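Glutamate--tRNA ligase (PDB 6B1Z) probably joins glutamate to its cognate tRNA in an ATP-dependent reaction, as a class I aminoacyl-tRNA synthetase with a C-terminal anticodon-binding domain. Local coordinates at residues A[22-26]-A[27-31]; A[105-109]-A[110-114]; A[472-475]-A[476-480]. All blocks are in the same frame, centred on the assembly; numbering follows the deposited sequence.

Interaction 1: A[22-26]-A[27-31]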
loop_
_atom_site.group_PDB
_atom_site.type_symbol
_atom_site.label_atom_id
_atom_site.label_comp_id
_atom_site.label_asym_id
_atom_site.label_seq_id
_atom_site.Cartn_x
_atom_site.Cartn_y
_atom_site.Cartn_z
ATOM N N GLY A 22 -10.674 3.721 8.078
ATOM C CA GLY A 22 -9.935 4.482 7.095
ATOM C C GLY A 22 -9.306 3.572 6.058
ATOM O O GLY A 22 -9.578 2.369 6.020
ATOM N N PRO A 23 -8.446 4.121 5.206
ATOM C CA PRO A 23 -7.866 3.323 4.123
ATOM C C PRO A 23 -6.700 2.465 4.596
ATOM O O PRO A 23 -6.078 2.716 5.630
ATOM C CB PRO A 23 -7.378 4.383 3.135
ATOM C CG PRO A 23 -6.989 5.528 4.027
ATOM C CD PRO A 23 -7.994 5.522 5.165
ATOM N N LEU A 24 -6.399 1.455 3.785
ATOM C CA LEU A 24 -5.175 0.679 3.968
ATOM C C LEU A 24 -3.949 1.533 3.673
ATOM O O LEU A 24 -3.905 2.253 2.669
ATOM C CB LEU A 24 -5.179 -0.538 3.046
ATOM C CG LEU A 24 -6.220 -1.619 3.311
ATOM C CD1 LEU A 24 -6.028 -2.734 2.306
ATOM C CD2 LEU A 24 -6.115 -2.136 4.745
ATOM N N HIS A 25 -2.956 1.465 4.557
ATOM C CA HIS A 25 -1.645 2.030 4.307
ATOM C C HIS A 25 -0.750 0.958 3.681
ATOM O O HIS A 25 -1.118 -0.209 3.589
ATOM C CB HIS A 25 -1.030 2.566 5.606
ATOM C CG HIS A 25 -1.746 3.753 6.175
ATOM N ND1 HIS A 25 -1.177 5.009 6.233
ATOM C CD2 HIS A 25 -2.979 3.874 6.723
ATOM C CE1 HIS A 25 -2.032 5.853 6.785
ATOM N NE2 HIS A 25 -3.130 5.189 7.098
ATOM N N LEU A 26 0.440 1.379 3.250
ATOM C CA LEU A 26 1.378 0.442 2.633
ATOM C C LEU A 26 1.725 -0.709 3.572
ATOM O O LEU A 26 1.820 -1.864 3.140
ATOM C CB LEU A 26 2.638 1.177 2.196
ATOM C CG LEU A 26 3.352 0.678 0.948
ATOM C CD1 LEU A 26 2.422 0.724 -0.259
ATOM C CD2 LEU A 26 4.574 1.547 0.713
ATOM N N GLY A 27 1.922 -0.417 4.860
ATOM C CA GLY A 27 2.171 -1.489 5.812
ATOM C C GLY A 27 1.054 -2.515 5.850
ATOM O O GLY A 27 1.304 -3.717 5.965
ATOM N N GLY A 28 -0.202 -2.059 5.750
ATOM C CA GLY A 28 -1.312 -2.995 5.769
ATOM C C GLY A 28 -1.399 -3.839 4.510
ATOM O O GLY A 28 -1.708 -5.027 4.572
ATOM N N VAL A 29 -1.112 -3.236 3.353
ATOM C CA VAL A 29 -1.042 -3.999 2.110
ATOM C C VAL A 29 0.014 -5.083 2.216
ATOM O O VAL A 29 -0.207 -6.226 1.793
ATOM C CB VAL A 29 -0.745 -3.060 0.930
ATOM C CG1 VAL A 29 -0.514 -3.871 -0.362
ATOM C CG2 VAL A 29 -1.886 -2.059 0.759
ATOM N N ARG A 30 1.179 -4.738 2.780
ATOM C CA ARG A 30 2.254 -5.726 2.912
ATOM C C ARG A 30 1.854 -6.866 3.831
ATOM O O ARG A 30 2.135 -8.037 3.531
ATOM C CB ARG A 30 3.548 -5.084 3.403
ATOM C CG ARG A 30 4.742 -6.071 3.339
ATOM C CD ARG A 30 6.012 -5.539 3.952
ATOM N NE ARG A 30 5.806 -5.152 5.343
ATOM C CZ ARG A 30 6.710 -4.526 6.084
ATOM N NH1 ARG A 30 7.923 -4.255 5.604
ATOM N NH2 ARG A 30 6.391 -4.183 7.321
ATOM N N THR A 31 1.212 -6.552 4.958
ATOM C CA THR A 31 0.758 -7.606 5.859
ATOM C C THR A 31 -0.223 -8.535 5.160
ATOM O O THR A 31 -0.089 -9.768 5.225
ATOM C CB THR A 31 0.137 -6.992 7.109
ATOM O OG1 THR A 31 1.171 -6.335 7.853
ATOM C CG2 THR A 31 -0.499 -8.103 7.969
#
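His25 and Val29 meet through the first of two backbone hydrogen bonds that start the helix: Val29 N donates to His25 O over 3.0 Å. The second follows one residue on, where Arg30 N reaches Leu26 O, also at 3.0 Å. His25 sits at the N-cap position and supplies a carbonyl to the new turn, while its imidazole leads off from the helix and packs edge-to-face with the ring of Phe281.

This is the HLGG sequence, the form that the class I HIGH signature takes here, placed where a loop of the catalytic domain turns into helix 26-41. In relatives this signature lines the ATP site, which is consistent with the bare backbone of Gly27 and Gly28 in the first turn.

Apolar contact is lighter and rests on Val29. Its CG1 is anti to the backbone N (chi1 174°), which leaves CG2 beside that N and facing back down the chain, 3.5 Å from His25 O. The same methyl touches Leu24 CB at 4.3 Å. Leu24 also packs on Ile66 and Val29 on Ile73, both from helix 62-73.

Arg30 touches the turn with its CB, 3.7 Å from Leu26 O; its chain then bends at chi3 and carries the guanidinium away, where NH2 bonds Ser257 O and NH1 bonds Leu314 O.

Interaction 2: A[105-109]-A[110-114]; sequences QILKT and DYAYL
A chi1 of 78° turns Thr109 OG1 in over its own backbone, between N and the carbonyl carbon, and there it meets Tyr111. Tyr111 N donates to this hydroxyl across 3.0 Å at an N-H...O angle of 158°, and the hydroxyl in turn donates to Ile106 O at 2.8 Å, in the carbonyl plane and on a lone pair. Accepting one bond and donating another, OG1 is held in this rotation; it also lies at the edge of the Tyr111 ring, in plane. Ile106 O takes a second bond, from Thr109 N at 3.1 Å, closing the type I beta turn that runs from Ile106 to Thr109.

The turn links helix 96-106 to strand 112-115, an outermost strand of a three-stranded antiparallel sheet in a part of the catalytic domain that probably corresponds to the insertion which contacts the tRNA acceptor end in relatives.

Leu107, its CG set beside the backbone N (chi1 -75°), crosses Leu114 at about a right angle, CD2 to CD2 3.9 Å. Ala112 CB packs nearby, 4.1 Å from Ile106 CG2, and Ile169 of the adjacent strand packs against Leu107, Ala112 and Leu114. A water bridges the two arms, donating to Leu107 O at 2.9 Å and to Ala112 O at 2.8 Å, whereas Ala112 N is buried by the contact and finds no partner in the model.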
loop_
_atom_site.group_PDB
_atom_site.type_symbol
_atom_site.label_atom_id
_atom_site.label_comp_id
_atom_site.label_asym_id
_atom_site.label_seq_id
_atom_site.Cartn_x
_atom_site.Cartn_y
_atom_site.Cartn_z
ATOM N N GLN A 105 -16.111 -17.181 30.992
ATOM C CA GLN A 105 -15.046 -18.143 31.273
ATOM C C GLN A 105 -13.863 -17.473 31.963
ATOM O O GLN A 105 -13.388 -17.952 33.004
ATOM C CB GLN A 105 -14.595 -18.834 29.985
ATOM C CG GLN A 105 -13.548 -19.914 30.228
ATOM C CD GLN A 105 -13.034 -20.553 28.961
ATOM O OE1 GLN A 105 -13.786 -20.757 28.001
ATOM N NE2 GLN A 105 -11.747 -20.888 28.948
ATOM N N ILE A 106 -13.377 -16.357 31.414
ATOM C CA ILE A 106 -12.176 -15.759 31.990
ATOM C C ILE A 106 -12.446 -15.175 33.373
ATOM O O ILE A 106 -11.516 -15.078 34.189
ATOM C CB ILE A 106 -11.553 -14.693 31.057
ATOM C CG1 ILE A 106 -10.064 -14.504 31.429
ATOM C CG2 ILE A 106 -12.332 -13.365 31.126
ATOM C CD1 ILE A 106 -9.304 -13.590 30.514
ATOM N N LEU A 107 -13.692 -14.800 33.676
ATOM C CA LEU A 107 -14.003 -14.282 35.004
ATOM C C LEU A 107 -13.948 -15.360 36.075
ATOM O O LEU A 107 -13.949 -15.023 37.264
ATOM C CB LEU A 107 -15.385 -13.616 35.009
ATOM C CG LEU A 107 -15.447 -12.239 34.342
ATOM C CD1 LEU A 107 -16.899 -11.764 34.262
ATOM C CD2 LEU A 107 -14.573 -11.237 35.096
ATOM N N LYS A 108 -13.894 -16.637 35.691
ATOM C CA LYS A 108 -13.695 -17.699 36.673
ATOM C C LYS A 108 -12.230 -17.898 37.043
ATOM O O LYS A 108 -11.946 -18.657 37.982
ATOM C CB LYS A 108 -14.276 -19.005 36.145
ATOM C CG LYS A 108 -15.785 -18.963 36.030
ATOM C CD LYS A 108 -16.322 -20.137 35.239
ATOM C CE LYS A 108 -17.817 -19.986 35.014
ATOM N NZ LYS A 108 -18.366 -21.029 34.106
ATOM N N THR A 109 -11.309 -17.236 36.351
ATOM C CA THR A 109 -9.874 -17.357 36.577
ATOM C C THR A 109 -9.369 -16.213 37.452
ATOM O O THR A 109 -10.064 -15.227 37.698
ATOM C CB THR A 109 -9.093 -17.353 35.254
ATOM O OG1 THR A 109 -8.980 -16.015 34.750
ATOM C CG2 THR A 109 -9.763 -18.212 34.191
ATOM N N ASP A 110 -8.117 -16.340 37.890
ATOM C CA ASP A 110 -7.445 -15.243 38.567
ATOM C C ASP A 110 -6.716 -14.323 37.602
ATOM O O ASP A 110 -5.810 -13.588 38.015
ATOM C CB ASP A 110 -6.467 -15.777 39.615
ATOM C CG ASP A 110 -7.173 -16.466 40.767
ATOM O OD1 ASP A 110 -6.942 -17.678 40.969
ATOM O OD2 ASP A 110 -7.975 -15.797 41.456
ATOM N N TYR A 111 -7.079 -14.340 36.322
ATOM C CA TYR A 111 -6.434 -13.479 35.355
ATOM C C TYR A 111 -7.276 -12.274 34.964
ATOM O O TYR A 111 -6.841 -11.501 34.103
ATOM C CB TYR A 111 -6.074 -14.266 34.089
ATOM C CG TYR A 111 -4.892 -15.191 34.233
ATOM C CD1 TYR A 111 -5.075 -16.549 34.422
ATOM C CD2 TYR A 111 -3.587 -14.697 34.154
ATOM C CE1 TYR A 111 -3.988 -17.411 34.531
ATOM C CE2 TYR A 111 -2.499 -15.544 34.267
ATOM C CZ TYR A 111 -2.706 -16.901 34.450
ATOM O OH TYR A 111 -1.630 -17.750 34.561
ATOM N N ALA A 112 -8.451 -12.095 35.570
ATOM C CA ALA A 112 -9.322 -10.976 35.233
ATOM C C ALA A 112 -9.996 -10.428 36.484
ATOM O O ALA A 112 -10.255 -11.159 37.450
ATOM C CB ALA A 112 -10.390 -11.384 34.197
ATOM N N TYR A 113 -10.304 -9.133 36.451
ATOM C CA TYR A 113 -10.992 -8.493 37.560
ATOM C C TYR A 113 -11.834 -7.336 37.030
ATOM O O TYR A 113 -11.692 -6.916 35.879
ATOM C CB TYR A 113 -9.990 -8.043 38.637
ATOM C CG TYR A 113 -9.018 -6.933 38.278
ATOM C CD1 TYR A 113 -9.324 -5.609 38.566
ATOM C CD2 TYR A 113 -7.773 -7.203 37.703
ATOM C CE1 TYR A 113 -8.436 -4.589 38.286
ATOM C CE2 TYR A 113 -6.865 -6.165 37.414
ATOM C CZ TYR A 113 -7.216 -4.867 37.718
ATOM O OH TYR A 113 -6.352 -3.843 37.449
ATOM N N LEU A 114 -12.722 -6.829 37.886
ATOM C CA LEU A 114 -13.640 -5.752 37.523
ATOM C C LEU A 114 -13.081 -4.412 37.985
ATOM O O LEU A 114 -12.545 -4.302 39.092
ATOM C CB LEU A 114 -15.015 -5.973 38.155
ATOM C CG LEU A 114 -15.605 -7.389 38.101
ATOM C CD1 LEU A 114 -16.980 -7.403 38.759
ATOM C CD2 LEU A 114 -15.665 -7.900 36.681
HETATM O O HOH W 1 -12.549 -12.618 37.895
HETATM O O HOH W 2 -9.835 -18.700 40.077
#

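Interaction 3: A[472-475]-A[476-480]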
loop_
_atom_site.group_PDB
_atom_site.type_symbol
_atom_site.label_atom_id
_atom_site.label_comp_id
_atom_site.label_asym_id
_atom_site.label_seq_id
_atom_site.Cartn_x
_atom_site.Cartn_y
_atom_site.Cartn_z
ATOM N N MET A 472 18.868 17.258 -37.661
ATOM C CA MET A 472 18.754 18.072 -36.454
ATOM C C MET A 472 17.851 19.289 -36.658
ATOM O O MET A 472 16.957 19.519 -35.834
ATOM C CB MET A 472 20.134 18.500 -35.947
ATOM C CG MET A 472 20.091 19.135 -34.562
ATOM S SD MET A 472 21.708 19.347 -33.792
ATOM C CE MET A 472 22.219 17.643 -33.577
ATOM N N PRO A 473 18.029 20.094 -37.711
ATOM C CA PRO A 473 17.057 21.179 -37.932
ATOM C C PRO A 473 15.660 20.660 -38.220
ATOM O O PRO A 473 14.674 21.326 -37.879
ATOM C CB PRO A 473 17.645 21.947 -39.125
ATOM C CG PRO A 473 18.490 20.961 -39.829
ATOM C CD PRO A 473 19.075 20.092 -38.753
ATOM N N LEU A 474 15.556 19.478 -38.829
ATOM C CA LEU A 474 14.257 18.851 -39.048
ATOM C C LEU A 474 13.581 18.506 -37.723
ATOM O O LEU A 474 12.386 18.766 -37.536
ATOM C CB LEU A 474 14.437 17.603 -39.916
ATOM C CG LEU A 474 13.220 16.835 -40.417
ATOM C CD1 LEU A 474 12.245 17.771 -41.114
ATOM C CD2 LEU A 474 13.692 15.749 -41.371
ATOM N N ARG A 475 14.334 17.916 -36.787
ATOM C CA ARG A 475 13.786 17.644 -35.460
ATOM C C ARG A 475 13.304 18.927 -34.794
ATOM O O ARG A 475 12.215 18.962 -34.213
ATOM C CB ARG A 475 14.830 16.946 -34.587
ATOM C CG ARG A 475 14.327 16.605 -33.170
ATOM C CD ARG A 475 15.404 15.956 -32.294
ATOM N NE ARG A 475 15.953 14.741 -32.888
ATOM C CZ ARG A 475 15.409 13.534 -32.766
ATOM N NH1 ARG A 475 14.286 13.373 -32.076
ATOM N NH2 ARG A 475 15.983 12.487 -33.346
ATOM N N LEU A 476 14.103 19.995 -34.873
ATOM C CA LEU A 476 13.703 21.259 -34.264
ATOM C C LEU A 476 12.395 21.767 -34.860
ATOM O O LEU A 476 11.513 22.239 -34.131
ATOM C CB LEU A 476 14.811 22.297 -34.437
ATOM C CG LEU A 476 14.518 23.691 -33.881
ATOM C CD1 LEU A 476 14.503 23.663 -32.368
ATOM C CD2 LEU A 476 15.542 24.683 -34.391
ATOM N N SER A 477 12.242 21.642 -36.181
ATOM C CA SER A 477 11.030 22.107 -36.851
ATOM C C SER A 477 9.796 21.366 -36.354
ATOM O O SER A 477 8.722 21.962 -36.191
ATOM C CB SER A 477 11.169 21.916 -38.358
ATOM O OG SER A 477 12.311 22.586 -38.853
ATOM N N LEU A 478 9.922 20.059 -36.142
ATOM C CA LEU A 478 8.759 19.238 -35.830
ATOM C C LEU A 478 8.407 19.273 -34.352
ATOM O O LEU A 478 7.236 19.101 -33.997
ATOM C CB LEU A 478 9.009 17.793 -36.270
ATOM C CG LEU A 478 9.366 17.585 -37.743
ATOM C CD1 LEU A 478 9.717 16.136 -38.009
ATOM C CD2 LEU A 478 8.239 18.051 -38.675
ATOM N N VAL A 479 9.395 19.505 -33.490
ATOM C CA VAL A 479 9.223 19.370 -32.052
ATOM C C VAL A 479 9.341 20.702 -31.316
ATOM O O VAL A 479 8.747 20.854 -30.241
ATOM C CB VAL A 479 10.242 18.348 -31.501
ATOM C CG1 VAL A 479 10.111 18.186 -29.990
ATOM C CG2 VAL A 479 10.066 17.004 -32.191
ATOM N N GLY A 480 10.067 21.673 -31.865
ATOM C CA GLY A 480 10.385 22.894 -31.166
ATOM C C GLY A 480 11.628 22.808 -30.307
ATOM O O GLY A 480 12.195 23.847 -29.950
#
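Pro473 O is held twice by Ser477, through the backbone N at 3.0 Å and the side-chain OG at 2.8 Å. The two donors come from opposite faces of the carbonyl plane. A chi1 of -57° sets OG beside its own backbone N, facing the preceding turn, where it donates to Pro473 O. Pro473 has no N-H to give, and the helix is kinked where that bond to the turn before is missing.

The other acceptors are met in the usual i to i+4 pattern. Leu476 N donates to Met472 O at 3.0 Å, and Leu478 N to Leu474 O at 3.1 Å. Arg475 O receives Val479 N at 3.0 Å, with an N-H...O angle of 140°, and a weak second hydrogen bond from Leu478 N; the less straight geometry is consistent with the helix coming to its end here. One more bond, Gly480 N to Leu476 O at 2.7 Å, joins the final turn to the exit, where the positive phi of Gly480 (86°) takes the chain out of helical geometry.

Arg475 extends away from the helix, and its NH1 finds the carbonyls of Lys483 and Pro485. Leu474 CG and Leu478 CD1 touch at 4.3 Å on one side of helix 467-479, where helix 487-507 packs with Val487 and Met491, while Gln436 of helix 433-442 meets Pro473 and Ser477.

The three contacts follow one another along the chain, each closing before the next opens. Interactions 1 and 2 both belong to the catalytic domain, yet their centres lie about 35 Å apart: the first starts helix 26-41 near the middle of the molecule, the second joins helix 96-106 to an outer strand of a small antiparallel sheet. Interaction 3 belongs to the all-helical surroundings of the anticodon-binding domain, its centre about 48 Å from that of interaction 1 and about 82 Å from that of interaction 2, which lies on the opposite side of the chain's centre. None touches another. That spread matches an elongated synthetase whose chemistry and anticodon recognition would occupy distant parts of one chain.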